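Local structure of glycoside hydrolase family 31 (Trueperella pyogenes, 5I0G) at residues A563-P568 against H591-H596; Q199-G204 against A532-W537; W298-E303 against I587-S592. The protein probably hydrolyses cycloalternan, a cyclic alpha-glucan tetrasaccharide, as a family 31 glycoside hydrolase, and is caught here with that sugar bound. The protein carries 1 engineered substitution. One frame throughout, in Å; residues are numbered along the deposited sequence.

Overall arrangement
The three contacts lie round the glucan pocket at one end of the TIM barrel. Interaction 3 joins strands 298-300 and 587-590 and closes the barrel. Interaction 1 continues from it through His591 and Ser592, which both contacts share, and packs the loops after strands 558-561 and 587-590 together. Their centres are about 10 Å apart, and both touch the same glucose through His591. Interaction 2 brings segment 199-204, which leads into helix 203-206, against the segment after strand 527-529. Its centre lies about 11 Å from that of interaction 1, and Phe565 CE1 comes within 3.5 Å of Ala532 CB. Interactions 2 and 3 do not touch, their nearest atoms being about 7 Å apart.

Interaction 1 of 3, residues A563-P568 against H591-H596; sequences AGFSGP and HSEFHH. With GLC (alpha-D-glucopyranose), chain B.
The rings of Phe565 and His591 run alongside each other in the same direction. Their planes are only 18° from parallel but well offset, with little overlap and centroids 5.0 Å apart. The meeting is made at one corner, where Phe565 CD2 sits 3.2 Å from His591 CD2. Glu593 comes to the phenyl ring differently. Its CB lies over one face, toward the rim, and makes a CH-pi contact 3.8 Å from the ring centroid. The side chain then crosses the ring obliquely, CG passing near CE2 and CZ. The carboxylate plane is turned 42° from the ring. With CG anti to the backbone N (chi1 -164°) and the chain extended beyond it, the acid reaches Ser566. There the OG of Ser566 donates to Glu593 OE1 at 2.7 Å, arriving from above the carboxylate plane. The same OG also bonds Lys201, while Glu593 OE2 has Tyr200 as its strongest partner.

Both segments are loops that follow neighbouring strands of the TIM barrel, 558-561 and 587-590, and they line the glucan pocket. The backbones are tied by Glu593 N, which donates to Phe565 O at 3.0 Å. A CA-H...O contact from Phe565 CA to His591 O lies beside this bond.

His591 faces the sugar with its imidazole edge. Its NE2 donates to O4 of the chain B glucose at 3.0 Å and is also hydrogen-bonded to O3 at 3.1 Å, where either atom could be the donor. Two neighbouring hydroxyls are thus held by one nitrogen. Phe565 CE2 approaches C3 of the same glucose at 3.6 Å.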
loop_
_atom_site.group_PDB
_atom_site.type_symbol
_atom_site.label_atom_id
_atom_site.label_comp_id
_atom_site.label_asym_id
_atom_site.label_seq_id
_atom_site.Cartn_x
_atom_site.Cartn_y
_atom_site.Cartn_z
ATOM N N ALA A 563 1.160 -11.424 13.712
ATOM C CA ALA A 563 0.514 -12.724 13.553
ATOM C C ALA A 563 -0.709 -12.740 12.611
ATOM O O ALA A 563 -1.438 -13.724 12.577
ATOM C CB ALA A 563 0.161 -13.299 14.923
ATOM N N GLY A 564 -0.930 -11.666 11.843
ATOM C CA GLY A 564 -2.118 -11.547 10.987
ATOM C C GLY A 564 -3.373 -11.080 11.723
ATOM O O GLY A 564 -3.602 -11.420 12.910
ATOM N N PHE A 565 -4.184 -10.311 10.994
ATOM C CA PHE A 565 -5.436 -9.741 11.501
ATOM C C PHE A 565 -6.702 -10.445 10.987
ATOM O O PHE A 565 -7.761 -10.278 11.584
ATOM C CB PHE A 565 -5.467 -8.189 11.239
ATOM C CG PHE A 565 -6.305 -7.735 10.050
ATOM C CD1 PHE A 565 -6.099 -8.237 8.762
ATOM C CD2 PHE A 565 -7.274 -6.746 10.220
ATOM C CE1 PHE A 565 -6.874 -7.799 7.689
ATOM C CE2 PHE A 565 -8.046 -6.293 9.157
ATOM C CZ PHE A 565 -7.854 -6.818 7.884
ATOM N N SER A 566 -6.603 -11.204 9.898
ATOM C CA SER A 566 -7.803 -11.728 9.206
ATOM C C SER A 566 -8.015 -13.222 9.416
ATOM O O SER A 566 -7.050 -13.984 9.484
ATOM C CB SER A 566 -7.731 -11.450 7.706
ATOM O OG SER A 566 -8.936 -11.863 7.080
ATOM N N GLY A 567 -9.283 -13.614 9.520
ATOM C CA GLY A 567 -9.666 -15.003 9.730
ATOM C C GLY A 567 -9.460 -15.496 11.168
ATOM O O GLY A 567 -9.226 -14.696 12.073
ATOM N N PRO A 568 -9.524 -16.825 11.385
ATOM C CA PRO A 568 -9.369 -17.388 12.727
ATOM C C PRO A 568 -8.091 -16.892 13.425
ATOM O O PRO A 568 -7.096 -16.578 12.761
ATOM C CB PRO A 568 -9.293 -18.900 12.467
ATOM C CG PRO A 568 -10.004 -19.102 11.169
ATOM C CD PRO A 568 -9.657 -17.884 10.362
ATOM N N HIS A 591 -3.735 -6.375 15.870
ATOM C CA HIS A 591 -4.934 -5.893 15.199
ATOM C C HIS A 591 -5.841 -7.070 14.803
ATOM O O HIS A 591 -5.368 -8.187 14.673
ATOM C CB HIS A 591 -4.505 -5.088 13.967
ATOM C CG HIS A 591 -5.638 -4.468 13.212
ATOM N ND1 HIS A 591 -6.708 -3.853 13.837
ATOM C CD2 HIS A 591 -5.860 -4.351 11.880
ATOM C CE1 HIS A 591 -7.556 -3.426 12.924
ATOM N NE2 HIS A 591 -7.058 -3.696 11.729
ATOM N N SER A 592 -7.135 -6.817 14.640
ATOM C CA SER A 592 -8.087 -7.851 14.243
ATOM C C SER A 592 -9.204 -7.271 13.367
ATOM O O SER A 592 -9.696 -6.174 13.618
ATOM C CB SER A 592 -8.711 -8.525 15.486
ATOM O OG SER A 592 -9.435 -7.575 16.263
ATOM N N GLU A 593 -9.611 -8.054 12.373
ATOM C CA GLU A 593 -10.585 -7.644 11.370
ATOM C C GLU A 593 -12.025 -7.752 11.868
ATOM O O GLU A 593 -12.319 -8.562 12.744
ATOM C CB GLU A 593 -10.444 -8.541 10.146
ATOM C CG GLU A 593 -11.118 -7.974 8.912
ATOM C CD GLU A 593 -10.916 -8.828 7.682
ATOM O OE1 GLU A 593 -10.788 -10.074 7.841
ATOM O OE2 GLU A 593 -10.910 -8.216 6.579
ATOM N N PHE A 594 -12.912 -6.946 11.286
ATOM C CA PHE A 594 -14.377 -7.068 11.493
ATOM C C PHE A 594 -14.871 -8.497 11.213
ATOM O O PHE A 594 -14.477 -9.103 10.236
ATOM C CB PHE A 594 -15.163 -6.098 10.582
ATOM C CG PHE A 594 -16.637 -6.023 10.897
ATOM C CD1 PHE A 594 -17.084 -5.474 12.103
ATOM C CD2 PHE A 594 -17.589 -6.502 9.989
ATOM C CE1 PHE A 594 -18.446 -5.406 12.400
ATOM C CE2 PHE A 594 -18.957 -6.438 10.287
ATOM C CZ PHE A 594 -19.385 -5.885 11.488
ATOM N N HIS A 595 -15.750 -8.998 12.074
ATOM C CA HIS A 595 -16.287 -10.355 11.970
ATOM C C HIS A 595 -17.746 -10.426 12.508
ATOM O O HIS A 595 -18.190 -11.457 13.032
ATOM C CB HIS A 595 -15.303 -11.271 12.730
ATOM C CG HIS A 595 -15.634 -12.722 12.677
ATOM N ND1 HIS A 595 -15.796 -13.484 13.819
ATOM C CD2 HIS A 595 -15.830 -13.555 11.630
ATOM C CE1 HIS A 595 -16.083 -14.725 13.475
ATOM N NE2 HIS A 595 -16.104 -14.793 12.154
ATOM N N HIS A 596 -18.481 -9.314 12.366
ATOM C CA HIS A 596 -19.910 -9.212 12.748
ATOM C C HIS A 596 -20.205 -9.517 14.218
ATOM O O HIS A 596 -21.321 -9.907 14.543
ATOM C CB HIS A 596 -20.795 -10.105 11.847
ATOM C CG HIS A 596 -20.754 -9.734 10.397
ATOM N ND1 HIS A 596 -21.597 -8.786 9.843
ATOM C CD2 HIS A 596 -19.976 -10.185 9.384
ATOM C CE1 HIS A 596 -21.339 -8.673 8.553
ATOM N NE2 HIS A 596 -20.361 -9.511 8.249
HETATM C C1 GLC B . -9.107 -2.277 5.851
HETATM C C2 GLC B . -7.764 -2.355 6.583
HETATM C C3 GLC B . -7.950 -2.930 7.979
HETATM C C4 GLC B . -9.059 -2.234 8.757
HETATM C C5 GLC B . -10.326 -2.168 7.920
HETATM C C6 GLC B . -11.397 -1.338 8.601
HETATM O O2 GLC B . -6.825 -3.177 5.866
HETATM O O3 GLC B . -6.741 -2.839 8.741
HETATM O O4 GLC B . -9.329 -2.982 9.943
HETATM O O5 GLC B . -10.063 -1.580 6.641
HETATM O O6 GLC B . -12.621 -1.659 7.949
#

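Interaction 2 of 3, residues Q199-G204 against A532-W537; sequences QYKAQG and AEDSTW. Engineered in segment 532-537: Ala532 (natural residue Asp). With GLC (alpha-D-glucopyranose), chain C.
Lys201 and Asp534 cross at about a right angle and form a salt bridge, NZ to OD1 at 2.6 Å. The amine meets OD1 on the syn side, 22° out of the carboxylate plane. The lysine chain starts with CG beside its own backbone N and bends at chi3 (-81°), which turns the amine to the acid. On the way, CG of Lys201 lies over the Tyr200 ring.

Gln203 bends at chi2 (81°), and its amide turns back to the other segment. NE2 donates to Ala532 O at 2.8 Å, almost straight and within the amide plane. Ala532 is an engineered residue that replaces aspartate. Its methyl meets CE1 of Tyr200 at 3.8 Å, and it also touches a bound glucose.

Segment 532-537 runs between strand 527-529 of the TIM barrel and helix 537-551. Segment 199-204, which leads into helix 203-206, packs against it beside the glucan pocket. O5 of the chain C glucose lies over a face of the Tyr200 ring.

Glu533 and Gln203 run past each other head to tail, with carboxylate and amide nearly perpendicular. Glu533 OE1 accepts a bond from Asp534 N and a weak one from Ala202 N. Water 1 donates to Glu533 OE2 at 2.7 Å and to Gln203 OE1, and accepts from Gly204 N.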
loop_
_atom_site.group_PDB
_atom_site.type_symbol
_atom_site.label_atom_id
_atom_site.label_comp_id
_atom_site.label_asym_id
_atom_site.label_seq_id
_atom_site.Cartn_x
_atom_site.Cartn_y
_atom_site.Cartn_z
ATOM N N GLN A 199 -3.924 -4.749 -2.937
ATOM C CA GLN A 199 -3.978 -6.193 -2.996
ATOM C C GLN A 199 -4.447 -6.669 -1.621
ATOM O O GLN A 199 -3.688 -6.629 -0.652
ATOM C CB GLN A 199 -2.607 -6.764 -3.386
ATOM C CG GLN A 199 -2.548 -8.282 -3.459
ATOM C CD GLN A 199 -3.637 -8.902 -4.318
ATOM O OE1 GLN A 199 -3.755 -8.606 -5.507
ATOM N NE2 GLN A 199 -4.427 -9.774 -3.724
ATOM N N TYR A 200 -5.716 -7.073 -1.526
ATOM C CA TYR A 200 -6.276 -7.487 -0.256
ATOM C C TYR A 200 -5.793 -8.915 0.072
ATOM O O TYR A 200 -6.360 -9.907 -0.387
ATOM C CB TYR A 200 -7.800 -7.380 -0.257
ATOM C CG TYR A 200 -8.432 -7.837 1.036
ATOM C CD1 TYR A 200 -8.192 -7.163 2.229
ATOM C CD2 TYR A 200 -9.253 -8.954 1.072
ATOM C CE1 TYR A 200 -8.767 -7.583 3.426
ATOM C CE2 TYR A 200 -9.847 -9.380 2.255
ATOM C CZ TYR A 200 -9.603 -8.689 3.425
ATOM O OH TYR A 200 -10.172 -9.130 4.587
ATOM N N LYS A 201 -4.721 -8.968 0.860
ATOM C CA LYS A 201 -4.063 -10.197 1.322
ATOM C C LYS A 201 -3.215 -10.831 0.241
ATOM O O LYS A 201 -3.304 -10.457 -0.932
ATOM C CB LYS A 201 -5.040 -11.188 1.973
ATOM C CG LYS A 201 -5.892 -10.515 3.053
ATOM C CD LYS A 201 -6.544 -11.490 4.009
ATOM C CE LYS A 201 -7.803 -12.095 3.424
ATOM N NZ LYS A 201 -8.372 -13.125 4.328
ATOM N N ALA A 202 -2.352 -11.754 0.661
ATOM C CA ALA A 202 -1.415 -12.449 -0.231
ATOM C C ALA A 202 -0.656 -11.509 -1.192
ATOM O O ALA A 202 -0.608 -11.738 -2.409
ATOM C CB ALA A 202 -2.172 -13.514 -1.020
ATOM N N GLN A 203 -0.047 -10.459 -0.656
ATOM C CA GLN A 203 0.638 -9.494 -1.521
ATOM C C GLN A 203 1.849 -10.145 -2.190
ATOM O O GLN A 203 2.139 -9.854 -3.341
ATOM C CB GLN A 203 1.050 -8.228 -0.761
ATOM C CG GLN A 203 -0.121 -7.403 -0.198
ATOM C CD GLN A 203 -0.675 -7.941 1.120
ATOM O OE1 GLN A 203 -0.121 -8.865 1.726
ATOM N NE2 GLN A 203 -1.773 -7.367 1.562
ATOM N N GLY A 204 2.532 -11.027 -1.453
ATOM C CA GLY A 204 3.710 -11.765 -1.942
ATOM C C GLY A 204 3.446 -12.720 -3.096
ATOM O O GLY A 204 4.148 -12.673 -4.098
ATOM N N ALA A 532 -3.119 -5.800 4.953
ATOM C CA ALA A 532 -3.980 -6.885 5.384
ATOM C C ALA A 532 -3.363 -8.234 5.031
ATOM O O ALA A 532 -2.934 -8.437 3.891
ATOM C CB ALA A 532 -5.345 -6.743 4.726
ATOM N N GLU A 533 -3.328 -9.146 6.002
ATOM C CA GLU A 533 -2.940 -10.543 5.752
ATOM C C GLU A 533 -3.677 -11.546 6.631
ATOM O O GLU A 533 -4.280 -11.199 7.651
ATOM C CB GLU A 533 -1.428 -10.741 5.939
ATOM C CG GLU A 533 -0.610 -10.730 4.643
ATOM C CD GLU A 533 -0.788 -11.964 3.761
ATOM O OE1 GLU A 533 -1.865 -12.617 3.749
ATOM O OE2 GLU A 533 0.178 -12.289 3.032
ATOM N N ASP A 534 -3.612 -12.801 6.214
ATOM C CA ASP A 534 -4.068 -13.920 7.034
ATOM C C ASP A 534 -3.065 -14.232 8.136
ATOM O O ASP A 534 -1.932 -13.741 8.129
ATOM C CB ASP A 534 -4.299 -15.170 6.175
ATOM C CG ASP A 534 -5.487 -15.021 5.226
ATOM O OD1 ASP A 534 -6.548 -14.497 5.627
ATOM O OD2 ASP A 534 -5.359 -15.431 4.061
ATOM N N SER A 535 -3.511 -15.056 9.077
ATOM C CA SER A 535 -2.684 -15.503 10.204
ATOM C C SER A 535 -1.944 -16.806 9.856
ATOM O O SER A 535 -2.267 -17.884 10.371
ATOM C CB SER A 535 -3.546 -15.642 11.463
ATOM O OG SER A 535 -3.898 -14.343 11.967
ATOM N N THR A 536 -0.941 -16.677 8.984
ATOM C CA THR A 536 -0.117 -17.797 8.513
ATOM C C THR A 536 1.391 -17.556 8.659
ATOM O O THR A 536 1.858 -16.416 8.781
ATOM C CB THR A 536 -0.354 -18.064 7.020
ATOM O OG1 THR A 536 0.015 -16.897 6.282
ATOM C CG2 THR A 536 -1.812 -18.400 6.743
ATOM N N TRP A 537 2.145 -18.647 8.605
ATOM C CA TRP A 537 3.605 -18.585 8.593
ATOM C C TRP A 537 4.111 -17.914 7.326
ATOM O O TRP A 537 5.004 -17.083 7.378
ATOM C CB TRP A 537 4.216 -19.985 8.765
ATOM C CG TRP A 537 3.927 -20.537 10.133
ATOM C CD1 TRP A 537 2.880 -21.333 10.492
ATOM C CD2 TRP A 537 4.669 -20.277 11.342
ATOM N NE1 TRP A 537 2.934 -21.597 11.842
ATOM C CE2 TRP A 537 4.021 -20.964 12.384
ATOM C CE3 TRP A 537 5.831 -19.552 11.632
ATOM C CZ2 TRP A 537 4.490 -20.939 13.703
ATOM C CZ3 TRP A 537 6.300 -19.529 12.936
ATOM C CH2 TRP A 537 5.627 -20.218 13.958
HETATM C C1 GLC C . -12.700 -5.102 4.056
HETATM C C2 GLC C . -11.489 -4.915 4.970
HETATM C C3 GLC C . -10.701 -3.646 4.618
HETATM C C4 GLC C . -10.326 -3.709 3.131
HETATM C C5 GLC C . -11.611 -3.857 2.319
HETATM C C6 GLC C . -11.436 -3.762 0.799
HETATM O O2 GLC C . -11.911 -4.871 6.340
HETATM O O3 GLC C . -9.554 -3.602 5.487
HETATM O O4 GLC C . -9.615 -2.547 2.708
HETATM O O5 GLC C . -12.251 -5.088 2.696
HETATM O O6 GLC C . -10.509 -4.723 0.296
HETATM O O HOH W 1 2.037 -11.175 1.368
#

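Interaction 3 of 3, residues W298-E303 against I587-S592; sequences WASGNE and IMQYHS. With GLC (alpha-D-glucopyranose), chain B; GLC (alpha-D-glucopyranose), chain D.
Trp298 and Gln589 pair where the first and last strands of the TIM barrel meet, 298-300 beside 587-590. The strands run parallel, their axes 25° apart, and the pairing closes the barrel.

Backbone bonds come first. Trp298 N donates to Met588 O at 3.0 Å. Tyr590 N returns a weak bond to Trp298 O. Beyond the strands, Asn302 N donates to Ser592 O at 3.0 Å, so the loops stay joined toward the pocket. CA-H...O contacts from Gln589 to Trp298 O and from His591 to Ser300 O fill in between.

Apolar packing differs on the two faces of the sheet. On the Trp298 side, CG2 of Ile587 sits over the five-membered ring, 4.0 Å from its centroid. CG of Gln589 lies against CB of Trp298 at 3.5 Å. On the Tyr590 side, the phenol ring folds back over the neighbouring strand, because CG stands between the backbone N and the carbonyl carbon (chi1 72°). Ala299 CA then lies over the ring face, and Ala299 CB meets Tyr590 CZ. The phenol OH bonds His317.

Polar side chains reach the sugar end. A weak, bent bond runs from His591 ND1 to Ser300 OG at 2.8 Å, which would help set the imidazole whose far nitrogen binds glucose. Water 3 bridges Ser300 OG and Gln589 OE1; the amide NE2 of Gln589 bonds Asp561. Water 2 links Ser300 O with Ser592 OG. Asn302 ND2 bonds Glu330 and donates to the ring oxygen O5 of the chain D glucose at 2.8 Å.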
loop_
_atom_site.group_PDB
_atom_site.type_symbol
_atom_site.label_atom_id
_atom_site.label_comp_id
_atom_site.label_asym_id
_atom_site.label_seq_id
_atom_site.Cartn_x
_atom_site.Cartn_y
_atom_site.Cartn_z
ATOM N N TRP A 298 1.173 -0.900 20.524
ATOM C CA TRP A 298 -0.099 -0.382 19.985
ATOM C C TRP A 298 -1.144 -1.485 20.061
ATOM O O TRP A 298 -0.906 -2.585 19.561
ATOM C CB TRP A 298 0.031 0.004 18.508
ATOM C CG TRP A 298 0.902 1.188 18.194
ATOM C CD1 TRP A 298 2.136 1.474 18.712
ATOM C CD2 TRP A 298 0.607 2.237 17.270
ATOM N NE1 TRP A 298 2.626 2.637 18.170
ATOM C CE2 TRP A 298 1.710 3.131 17.281
ATOM C CE3 TRP A 298 -0.480 2.514 16.432
ATOM C CZ2 TRP A 298 1.759 4.282 16.483
ATOM C CZ3 TRP A 298 -0.427 3.668 15.624
ATOM C CH2 TRP A 298 0.684 4.533 15.671
ATOM N N ALA A 299 -2.302 -1.177 20.645
ATOM C CA ALA A 299 -3.437 -2.111 20.746
ATOM C C ALA A 299 -4.530 -1.719 19.757
ATOM O O ALA A 299 -4.880 -0.538 19.674
ATOM C CB ALA A 299 -4.010 -2.087 22.158
ATOM N N SER A 300 -5.081 -2.695 19.037
ATOM C CA SER A 300 -6.137 -2.424 18.062
ATOM C C SER A 300 -7.057 -3.615 17.859
ATOM O O SER A 300 -6.654 -4.777 17.972
ATOM C CB SER A 300 -5.511 -2.017 16.708
ATOM O OG SER A 300 -6.493 -1.758 15.708
ATOM N N GLY A 301 -8.301 -3.315 17.532
ATOM C CA GLY A 301 -9.272 -4.346 17.173
ATOM C C GLY A 301 -10.542 -3.721 16.628
ATOM O O GLY A 301 -11.182 -2.907 17.299
ATOM N N ASN A 302 -10.917 -4.107 15.416
ATOM C CA ASN A 302 -12.071 -3.507 14.775
ATOM C C ASN A 302 -13.382 -3.674 15.559
ATOM O O ASN A 302 -14.241 -2.800 15.491
ATOM C CB ASN A 302 -12.238 -4.007 13.346
ATOM C CG ASN A 302 -13.256 -3.197 12.576
ATOM O OD1 ASN A 302 -14.413 -3.595 12.484
ATOM N ND2 ASN A 302 -12.855 -2.024 12.071
ATOM N N GLU A 303 -13.523 -4.748 16.331
ATOM C CA GLU A 303 -14.768 -4.974 17.084
ATOM C C GLU A 303 -14.850 -4.239 18.440
ATOM O O GLU A 303 -15.807 -4.423 19.204
ATOM C CB GLU A 303 -15.047 -6.468 17.190
ATOM C CG GLU A 303 -15.263 -7.064 15.802
ATOM C CD GLU A 303 -15.823 -8.460 15.820
ATOM O OE1 GLU A 303 -16.393 -8.878 14.793
ATOM O OE2 GLU A 303 -15.718 -9.125 16.859
ATOM N N ILE A 587 7.564 -0.398 14.592
ATOM C CA ILE A 587 6.230 -0.239 15.205
ATOM C C ILE A 587 5.654 -1.613 15.531
ATOM O O ILE A 587 5.493 -2.442 14.641
ATOM C CB ILE A 587 5.250 0.535 14.296
ATOM C CG1 ILE A 587 5.825 1.905 13.910
ATOM C CG2 ILE A 587 3.867 0.675 14.939
ATOM C CD1 ILE A 587 6.114 2.818 15.071
ATOM N N MET A 588 5.370 -1.820 16.822
ATOM C CA MET A 588 4.868 -3.073 17.392
ATOM C C MET A 588 3.384 -2.911 17.652
ATOM O O MET A 588 2.986 -2.057 18.465
ATOM C CB MET A 588 5.586 -3.359 18.706
ATOM C CG MET A 588 5.205 -4.663 19.386
ATOM S SD MET A 588 5.912 -4.765 21.039
ATOM C CE MET A 588 5.509 -6.462 21.452
ATOM N N GLN A 589 2.576 -3.741 16.990
ATOM C CA GLN A 589 1.114 -3.563 16.953
ATOM C C GLN A 589 0.374 -4.855 16.662
ATOM O O GLN A 589 0.782 -5.595 15.789
ATOM C CB GLN A 589 0.749 -2.507 15.879
ATOM C CG GLN A 589 -0.733 -2.114 15.810
ATOM C CD GLN A 589 -1.437 -2.442 14.495
ATOM O OE1 GLN A 589 -2.410 -1.783 14.151
ATOM N NE2 GLN A 589 -0.952 -3.434 13.752
ATOM N N TYR A 590 -0.721 -5.102 17.390
ATOM C CA TYR A 590 -1.668 -6.174 17.077
ATOM C C TYR A 590 -3.003 -5.604 16.665
ATOM O O TYR A 590 -3.355 -4.506 17.077
ATOM C CB TYR A 590 -1.838 -7.168 18.243
ATOM C CG TYR A 590 -2.600 -6.687 19.456
ATOM C CD1 TYR A 590 -3.993 -6.706 19.485
ATOM C CD2 TYR A 590 -1.927 -6.255 20.594
ATOM C CE1 TYR A 590 -4.699 -6.301 20.616
ATOM C CE2 TYR A 590 -2.621 -5.857 21.730
ATOM C CZ TYR A 590 -4.008 -5.871 21.731
ATOM O OH TYR A 590 -4.703 -5.452 22.848
ATOM N N HIS A 591 -3.735 -6.375 15.870
ATOM C CA HIS A 591 -4.934 -5.893 15.199
ATOM C C HIS A 591 -5.841 -7.070 14.803
ATOM O O HIS A 591 -5.368 -8.187 14.673
ATOM C CB HIS A 591 -4.505 -5.088 13.967
ATOM C CG HIS A 591 -5.638 -4.468 13.212
ATOM N ND1 HIS A 591 -6.708 -3.853 13.837
ATOM C CD2 HIS A 591 -5.860 -4.351 11.880
ATOM C CE1 HIS A 591 -7.556 -3.426 12.924
ATOM N NE2 HIS A 591 -7.058 -3.696 11.729
ATOM N N SER A 592 -7.135 -6.817 14.640
ATOM C CA SER A 592 -8.087 -7.851 14.243
ATOM C C SER A 592 -9.204 -7.271 13.367
ATOM O O SER A 592 -9.696 -6.174 13.618
ATOM C CB SER A 592 -8.711 -8.525 15.486
ATOM O OG SER A 592 -9.435 -7.575 16.263
HETATM C C1 GLC B . -9.107 -2.277 5.851
HETATM C C2 GLC B . -7.764 -2.355 6.583
HETATM C C3 GLC B . -7.950 -2.930 7.979
HETATM C C4 GLC B . -9.059 -2.234 8.757
HETATM C C5 GLC B . -10.326 -2.168 7.920
HETATM C C6 GLC B . -11.397 -1.338 8.601
HETATM O O2 GLC B . -6.825 -3.177 5.866
HETATM O O3 GLC B . -6.741 -2.839 8.741
HETATM O O4 GLC B . -9.329 -2.982 9.943
HETATM O O5 GLC B . -10.063 -1.580 6.641
HETATM O O6 GLC B . -12.621 -1.659 7.949
HETATM C C1 GLC D . -13.670 -1.999 8.878
HETATM C C2 GLC D . -14.884 -2.407 8.071
HETATM C C3 GLC D . -15.446 -1.210 7.322
HETATM C C4 GLC D . -15.750 -0.071 8.284
HETATM C C5 GLC D . -14.515 0.245 9.131
HETATM C C6 GLC D . -14.781 1.252 10.246
HETATM O O2 GLC D . -14.482 -3.408 7.138
HETATM O O3 GLC D . -16.637 -1.629 6.644
HETATM O O4 GLC D . -16.172 1.065 7.518
HETATM O O5 GLC D . -14.027 -0.940 9.766
HETATM O O6 GLC D . -15.544 0.634 11.290
HETATM O O HOH W 2 -7.604 -7.434 18.403
HETATM O O HOH W 3 -4.633 -0.267 13.827
HETATM O O HOH W 4 -11.996 -7.680 15.483
#